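Long-range contacts in fructose-bisphosphate aldolase class I (Thermoproteus tenax, PDB 1W8S), which is a class I aldolase of the DeoC/LacD family, built on the TIM-barrel fold: residues Phe187-Val191 with Val220-Ala225; Ile11-Arg15 with Gly54-Val58. The protein carries 2 engineered substitutions. All coordinates share one frame; numbering follows the deposited sequence.

In the fold
Both contacts belong to one TIM barrel but hold different parts of it. Interaction 1 lies in the outer helical layer, where helix 184-193 packs against the C-terminal turn of helix 210-222, its neighbour round the barrel. Interaction 2 ties the end of the N-terminal helix 4-12 and the loop after it to the turn that leads into strand 57-60. Their centres are 19 Å apart and their nearest atoms about 9 Å, so they do not touch. Neither meets the bound FBP closely: the side chain of Val220 in interaction 1 is about 11 Å from it, that of Phe55 in interaction 2 about 10 Å.

Interaction 1 of 2, residues Phe187-Val191 with Val220-Ala225; sequences FSWAV and VLEAGA
Val220 of helix 210-222 meets the ring of Phe187 on helix 184-193, where two neighbouring helices of the TIM-barrel outer layer come together. Methyl CG2 of Val220 comes obliquely to Phe187 CE2, 4.2 Å away. Strand 199-202 lies beneath this pair, with Val199 touching Phe187 and Met201 touching Val220. One turn on, Ala223 is the centre of the contact. Ala223 CB points at the other helix, 3.7 Å from Phe187 CD2 at the ring edge and 3.6 Å from the backbone N of Ser188. With so small a side chain between them, the backbones come close, and the CA atoms of Ser188 and Ala223 are 4.2 Å apart. The carbonyl O of Ala223 rests against Ser188 CB and against Val191, whose CG1 is 3.7 Å from it. Gly224 leaves the helix with positive phi (97°), forming a Schellman motif: its own N bonds back to Leu221 O, and Ala225 N to Val220 O. Gly224 O lies 3.7 Å from the same methyl, Val191 CG1. Ala225 then sets CB beside the Phe187 ring, 4.0 Å from CE2 and near the ring plane, while Val191 CG2 faces its backbone N. Phe187 reaches both alanine methyls because its CG is anti to the backbone N (chi1 -160°), which directs the ring toward the helix end; Tyr180 meets this ring edge-to-face. Ser188 OG turns to Lys185 O of its own helix and contributes no polar bond across. No hydrogen bond or salt bridge joins the two segments, so the helices are held here by van der Waals contact of methyls, a ring edge and carbonyl oxygens, while Gly224 N and Ala225 N are satisfied within their own turn.

Interaction 2 of 2, residues Ile11-Arg15 with Gly54-Val58; sequences IFARR and GFDGV
Arg15 and Asp56 form a salt bridge between a partly exposed and a buried residue, reinforced by two waters, at the N-terminal end of the TIM-barrel strands, where helix 4-12 ends and the turn after helix 43-53 enters strand 57-60. Arg15 NH1 donates to Asp56 OD1 at 2.9 Å; OD1 lies in the guanidinium plane, while NH1 comes from above the carboxylate plane, and the two planes stand 82° apart. Arg15 NH1 also bonds Gly54 O at 2.9 Å, and Arg15 NH2 reaches that oxygen at 3.1 Å, the two nitrogens gripping it end-on with Gly54 O in the guanidinium plane. A bend at chi3 (-62°) brings the group round to both acceptors. Gly54 closes helix 43-53 with a Schellman motif. Asp56 OD1 also receives a hydrogen from each water: water 1 continues to Ile11 O and Arg14 N, and water 2, 2.6 Å from OD1, accepts from Arg15 N and NE. The other oxygen, OD2, is bonded by Tyr252 OH and by Ile19 N of the adjacent strand 18-22. With this many donors on it, the carboxylate is fixed in rotation and probably stays ionised. Phe12 O sits over the carboxylate face opposite Arg15 NH1, 3.0 Å from Asp56 CG, acceptor against acceptor and no hydrogen bond; Ser18 OG donates to that carbonyl. The Phe12 ring adds van der Waals contact: Phe12 CD1 lies 3.6 Å from Asp56 O, which approaches obliquely, and the ring edge passes Gly57 CA, where the absence of a side chain makes room. Elsewhere Phe12 touches Ile20 and Pro74, and its ring stacks with Phe8. Above the Arg15 guanidinium, Arg14 NH1 sits 3.3 Å from the plane and over its centre.

Interaction 1 of 2, residues Phe187-Val191 with Val220-Ala225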
ATOM      1  N   PHE E 187     -28.536  11.853  23.297  1.00 13.35           N
ATOM      2  CA  PHE E 187     -27.119  12.148  23.474  1.00 13.63           C
ATOM      3  C   PHE E 187     -26.554  11.560  24.779  1.00 13.48           C
ATOM      4  O   PHE E 187     -25.394  11.178  24.833  1.00 13.22           O
ATOM      5  CB  PHE E 187     -26.864  13.638  23.427  1.00 13.70           C
ATOM      6  CG  PHE E 187     -25.435  13.979  23.117  1.00 13.82           C
ATOM      7  CD1 PHE E 187     -24.870  13.592  21.890  1.00 14.26           C
ATOM      8  CD2 PHE E 187     -24.651  14.652  24.021  1.00 14.70           C
ATOM      9  CE1 PHE E 187     -23.559  13.924  21.575  1.00 11.50           C
ATOM     10  CE2 PHE E 187     -23.342  14.966  23.710  1.00 15.43           C
ATOM     11  CZ  PHE E 187     -22.801  14.600  22.482  1.00 15.13           C
ATOM     12  N   SER E 188     -27.371  11.470  25.834  1.00 13.44           N
ATOM     13  CA  SER E 188     -26.911  10.837  27.087  1.00 13.79           C
ATOM     14  C   SER E 188     -26.596   9.341  26.897  1.00 13.97           C
ATOM     15  O   SER E 188     -25.769   8.805  27.621  1.00 14.72           O
ATOM     16  CB  SER E 188     -27.949  11.014  28.202  1.00 14.05           C
ATOM     17  OG  SER E 188     -29.106  10.319  27.849  1.00 15.89           O
ATOM     18  N   TRP E 189     -27.266   8.661  25.958  1.00 13.83           N
ATOM     19  CA  TRP E 189     -26.937   7.265  25.632  1.00 13.82           C
ATOM     20  C   TRP E 189     -25.525   7.185  24.987  1.00 13.64           C
ATOM     21  O   TRP E 189     -24.740   6.289  25.280  1.00 12.90           O
ATOM     22  CB  TRP E 189     -27.985   6.645  24.689  1.00 14.05           C
ATOM     23  CG  TRP E 189     -27.666   5.229  24.207  1.00 14.62           C
ATOM     24  CD1 TRP E 189     -27.517   4.810  22.907  1.00 16.43           C
ATOM     25  CD2 TRP E 189     -27.496   4.065  25.017  1.00 15.49           C
ATOM     26  NE1 TRP E 189     -27.223   3.466  22.869  1.00 15.80           N
ATOM     27  CE2 TRP E 189     -27.218   2.980  24.151  1.00 16.36           C
ATOM     28  CE3 TRP E 189     -27.550   3.821  26.394  1.00 17.71           C
ATOM     29  CZ2 TRP E 189     -26.995   1.686  24.618  1.00 14.70           C
ATOM     30  CZ3 TRP E 189     -27.330   2.526  26.855  1.00 18.29           C
ATOM     31  CH2 TRP E 189     -27.056   1.480  25.972  1.00 16.95           C
ATOM     32  N   ALA E 190     -25.219   8.116  24.096  1.00 14.01           N
ATOM     33  CA  ALA E 190     -23.874   8.211  23.529  1.00 13.57           C
ATOM     34  C   ALA E 190     -22.803   8.423  24.585  1.00 13.74           C
ATOM     35  O   ALA E 190     -21.764   7.759  24.596  1.00 14.03           O
ATOM     36  CB  ALA E 190     -23.833   9.340  22.503  1.00 14.05           C
ATOM     37  N   VAL E 191     -23.054   9.369  25.486  1.00 14.12           N
ATOM     38  CA  VAL E 191     -22.178   9.637  26.609  1.00 14.29           C
ATOM     39  C   VAL E 191     -22.037   8.404  27.483  1.00 15.20           C
ATOM     40  O   VAL E 191     -20.939   8.112  27.963  1.00 14.93           O
ATOM     41  CB  VAL E 191     -22.724  10.836  27.428  1.00 14.94           C
ATOM     42  CG1 VAL E 191     -21.949  11.042  28.746  1.00 15.33           C
ATOM     43  CG2 VAL E 191     -22.704  12.104  26.570  1.00 13.12           C
ATOM     44  N   VAL E 220     -26.289  19.296  25.677  1.00 14.07           N
ATOM     45  CA  VAL E 220     -25.041  18.533  25.739  1.00 14.81           C
ATOM     46  C   VAL E 220     -24.583  18.338  27.193  1.00 14.89           C
ATOM     47  O   VAL E 220     -24.185  17.241  27.609  1.00 14.54           O
ATOM     48  CB  VAL E 220     -23.950  19.267  24.910  1.00 14.60           C
ATOM     49  CG1 VAL E 220     -22.557  18.843  25.286  1.00 15.99           C
ATOM     50  CG2 VAL E 220     -24.205  19.055  23.416  1.00 16.05           C
ATOM     51  N   LEU E 221     -24.641  19.411  27.958  1.00 15.54           N
ATOM     52  CA  LEU E 221     -24.244  19.361  29.364  1.00 15.78           C
ATOM     53  C   LEU E 221     -25.208  18.522  30.218  1.00 15.82           C
ATOM     54  O   LEU E 221     -24.767  17.821  31.101  1.00 15.36           O
ATOM     55  CB  LEU E 221     -24.108  20.767  29.930  1.00 16.32           C
ATOM     56  CG  LEU E 221     -23.012  21.626  29.294  1.00 16.84           C
ATOM     57  CD1 LEU E 221     -23.227  23.093  29.639  1.00 17.92           C
ATOM     58  CD2 LEU E 221     -21.620  21.124  29.734  1.00 17.55           C
ATOM     59  N   GLU E 222     -26.506  18.596  29.948  1.00 16.38           N
ATOM     60  CA  GLU E 222     -27.518  17.784  30.651  1.00 16.97           C
ATOM     61  C   GLU E 222     -27.318  16.305  30.415  1.00 17.03           C
ATOM     62  O   GLU E 222     -27.613  15.482  31.279  1.00 16.60           O
ATOM     63  CB  GLU E 222     -28.918  18.130  30.161  1.00 17.47           C
ATOM     64  CG  GLU E 222     -29.435  19.453  30.685  1.00 21.00           C
ATOM     65  CD  GLU E 222     -30.932  19.591  30.539  1.00 23.28           C
ATOM     66  OE1 GLU E 222     -31.517  18.945  29.639  1.00 24.11           O
ATOM     67  OE2 GLU E 222     -31.521  20.344  31.337  1.00 26.95           O
ATOM     68  N   ALA E 223     -26.818  15.991  29.220  1.00 16.06           N
ATOM     69  CA  ALA E 223     -26.562  14.626  28.796  1.00 16.32           C
ATOM     70  C   ALA E 223     -25.294  14.118  29.458  1.00 15.87           C
ATOM     71  O   ALA E 223     -25.019  12.945  29.417  1.00 16.59           O
ATOM     72  CB  ALA E 223     -26.406  14.558  27.310  1.00 16.47           C
ATOM     73  N   GLY E 224     -24.528  15.008  30.071  1.00 15.39           N
ATOM     74  CA  GLY E 224     -23.383  14.591  30.870  1.00 16.29           C
ATOM     75  C   GLY E 224     -22.084  14.657  30.090  1.00 15.43           C
ATOM     76  O   GLY E 224     -21.055  14.121  30.506  1.00 17.33           O
ATOM     77  N   ALA E 225     -22.097  15.315  28.948  1.00 14.77           N
ATOM     78  CA  ALA E 225     -20.835  15.510  28.222  1.00 14.43           C
ATOM     79  C   ALA E 225     -19.853  16.425  28.971  1.00 14.18           C
ATOM     80  O   ALA E 225     -20.244  17.259  29.819  1.00 14.42           O
ATOM     81  CB  ALA E 225     -21.104  16.046  26.876  1.00 14.00           C
TER

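Interaction 2 of 2, residues Ile11-Arg15 with Gly54-Val58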
ATOM      1  N   ILE E  11      -5.503  19.262  31.947  1.00 15.36           N
ATOM      2  CA  ILE E  11      -5.022  20.329  31.073  1.00 15.19           C
ATOM      3  C   ILE E  11      -6.180  21.086  30.449  1.00 15.29           C
ATOM      4  O   ILE E  11      -6.190  22.335  30.432  1.00 15.82           O
ATOM      5  CB  ILE E  11      -4.120  19.743  29.964  1.00 15.72           C
ATOM      6  CG1 ILE E  11      -2.838  19.162  30.593  1.00 17.41           C
ATOM      7  CG2 ILE E  11      -3.754  20.839  28.901  1.00 13.70           C
ATOM      8  CD1 ILE E  11      -1.994  18.329  29.603  1.00 21.03           C
ATOM      9  N   PHE E  12      -7.148  20.330  29.942  1.00 14.44           N
ATOM     10  CA  PHE E  12      -8.244  20.869  29.137  1.00 14.52           C
ATOM     11  C   PHE E  12      -9.579  21.004  29.873  1.00 14.86           C
ATOM     12  O   PHE E  12     -10.538  21.525  29.313  1.00 14.12           O
ATOM     13  CB  PHE E  12      -8.422  20.025  27.875  1.00 15.07           C
ATOM     14  CG  PHE E  12      -7.246  20.093  26.931  1.00 12.82           C
ATOM     15  CD1 PHE E  12      -7.082  21.168  26.095  1.00 14.52           C
ATOM     16  CD2 PHE E  12      -6.285  19.085  26.916  1.00 13.57           C
ATOM     17  CE1 PHE E  12      -5.988  21.219  25.226  1.00 15.10           C
ATOM     18  CE2 PHE E  12      -5.196  19.135  26.055  1.00 14.12           C
ATOM     19  CZ  PHE E  12      -5.046  20.201  25.217  1.00 13.90           C
ATOM     20  N   ALA E  13      -9.664  20.516  31.103  1.00 14.07           N
ATOM     21  CA  ALA E  13     -10.913  20.645  31.860  1.00 14.56           C
ATOM     22  C   ALA E  13     -10.674  20.882  33.337  1.00 14.60           C
ATOM     23  O   ALA E  13     -11.253  20.224  34.200  1.00 14.32           O
ATOM     24  CB  ALA E  13     -11.798  19.420  31.648  1.00 14.95           C
ATOM     25  N   ARG E  14      -9.810  21.833  33.627  1.00 15.38           N
ATOM     26  CA  ARG E  14      -9.499  22.186  35.012  1.00 16.44           C
ATOM     27  C   ARG E  14     -10.714  22.636  35.809  1.00 15.76           C
ATOM     28  O   ARG E  14     -10.761  22.441  37.021  1.00 15.51           O
ATOM     29  CB  ARG E  14      -8.432  23.269  35.053  1.00 17.49           C
ATOM     30  CG  ARG E  14      -8.838  24.594  34.452  1.00 20.51           C
ATOM     31  CD  ARG E  14      -7.695  25.616  34.365  1.00 26.11           C
ATOM     32  NE  ARG E  14      -7.990  26.733  35.236  1.00 30.60           N
ATOM     33  CZ  ARG E  14      -8.542  27.896  34.881  1.00 34.59           C
ATOM     34  NH1 ARG E  14      -8.811  28.183  33.608  1.00 35.51           N
ATOM     35  NH2 ARG E  14      -8.786  28.804  35.835  1.00 34.66           N
ATOM     36  N   ARG E  15     -11.687  23.254  35.141  1.00 15.15           N
ATOM     37  CA  ARG E  15     -12.885  23.732  35.827  1.00 15.52           C
ATOM     38  C   ARG E  15     -13.996  22.686  35.852  1.00 15.24           C
ATOM     39  O   ARG E  15     -15.081  22.946  36.374  1.00 15.45           O
ATOM     40  CB  ARG E  15     -13.379  25.060  35.228  1.00 15.65           C
ATOM     41  CG  ARG E  15     -12.508  26.244  35.599  1.00 16.58           C
ATOM     42  CD  ARG E  15     -12.525  27.373  34.590  1.00 19.06           C
ATOM     43  NE  ARG E  15     -12.006  26.959  33.290  1.00 19.74           N
ATOM     44  CZ  ARG E  15     -11.821  27.782  32.263  1.00 19.90           C
ATOM     45  NH1 ARG E  15     -11.325  27.320  31.131  1.00 19.73           N
ATOM     46  NH2 ARG E  15     -12.110  29.074  32.380  1.00 20.55           N
ATOM     47  N   GLY E  54     -11.334  32.792  27.823  1.00 15.81           N
ATOM     48  CA  GLY E  54     -10.992  31.905  28.923  1.00 15.29           C
ATOM     49  C   GLY E  54     -11.169  30.445  28.580  1.00 14.83           C
ATOM     50  O   GLY E  54     -11.394  29.638  29.457  1.00 14.48           O
ATOM     51  N   PHE E  55     -11.047  30.101  27.297  1.00 14.72           N
ATOM     52  CA  PHE E  55     -11.212  28.714  26.835  1.00 14.62           C
ATOM     53  C   PHE E  55     -10.016  27.831  27.211  1.00 14.70           C
ATOM     54  O   PHE E  55      -8.935  28.324  27.577  1.00 13.98           O
ATOM     55  CB  PHE E  55     -11.451  28.685  25.306  1.00 14.33           C
ATOM     56  CG  PHE E  55     -12.811  29.238  24.868  1.00 14.87           C
ATOM     57  CD1 PHE E  55     -13.810  29.572  25.792  1.00 12.40           C
ATOM     58  CD2 PHE E  55     -13.089  29.411  23.528  1.00 15.30           C
ATOM     59  CE1 PHE E  55     -15.043  30.056  25.362  1.00 14.48           C
ATOM     60  CE2 PHE E  55     -14.322  29.910  23.099  1.00 14.97           C
ATOM     61  CZ  PHE E  55     -15.291  30.230  24.024  1.00 15.26           C
ATOM     62  N   ASP E  56     -10.204  26.514  27.095  1.00 14.29           N
ATOM     63  CA  ASP E  56      -9.210  25.552  27.581  1.00 14.34           C
ATOM     64  C   ASP E  56      -8.140  25.170  26.587  1.00 13.91           C
ATOM     65  O   ASP E  56      -7.099  24.646  26.970  1.00 13.64           O
ATOM     66  CB  ASP E  56      -9.902  24.264  28.010  1.00 14.47           C
ATOM     67  CG  ASP E  56     -10.874  24.503  29.122  1.00 14.30           C
ATOM     68  OD1 ASP E  56     -10.409  24.737  30.278  1.00 15.35           O
ATOM     69  OD2 ASP E  56     -12.116  24.519  28.914  1.00 12.87           O
ATOM     70  N   GLY E  57      -8.417  25.399  25.312  1.00 13.00           N
ATOM     71  CA  GLY E  57      -7.524  24.948  24.259  1.00 13.46           C
ATOM     72  C   GLY E  57      -7.948  25.405  22.886  1.00 13.43           C
ATOM     73  O   GLY E  57      -9.051  25.950  22.701  1.00 12.27           O
ATOM     74  N   VAL E  58      -7.050  25.174  21.934  1.00 13.49           N
ATOM     75  CA  VAL E  58      -7.292  25.369  20.515  1.00 13.94           C
ATOM     76  C   VAL E  58      -6.894  24.085  19.768  1.00 14.18           C
ATOM     77  O   VAL E  58      -6.022  23.345  20.236  1.00 13.25           O
ATOM     78  CB  VAL E  58      -6.470  26.561  19.975  1.00 13.27           C
ATOM     79  CG1 VAL E  58      -6.972  27.855  20.524  1.00 16.03           C
ATOM     80  CG2 VAL E  58      -4.971  26.398  20.317  1.00 14.93           C
TER
HETATM   81  O   HOH W   1      -8.287  23.718  31.554  1.00 23.83           O
HETATM   82  O   HOH W   2     -11.921  23.985  32.308  1.00 25.64           O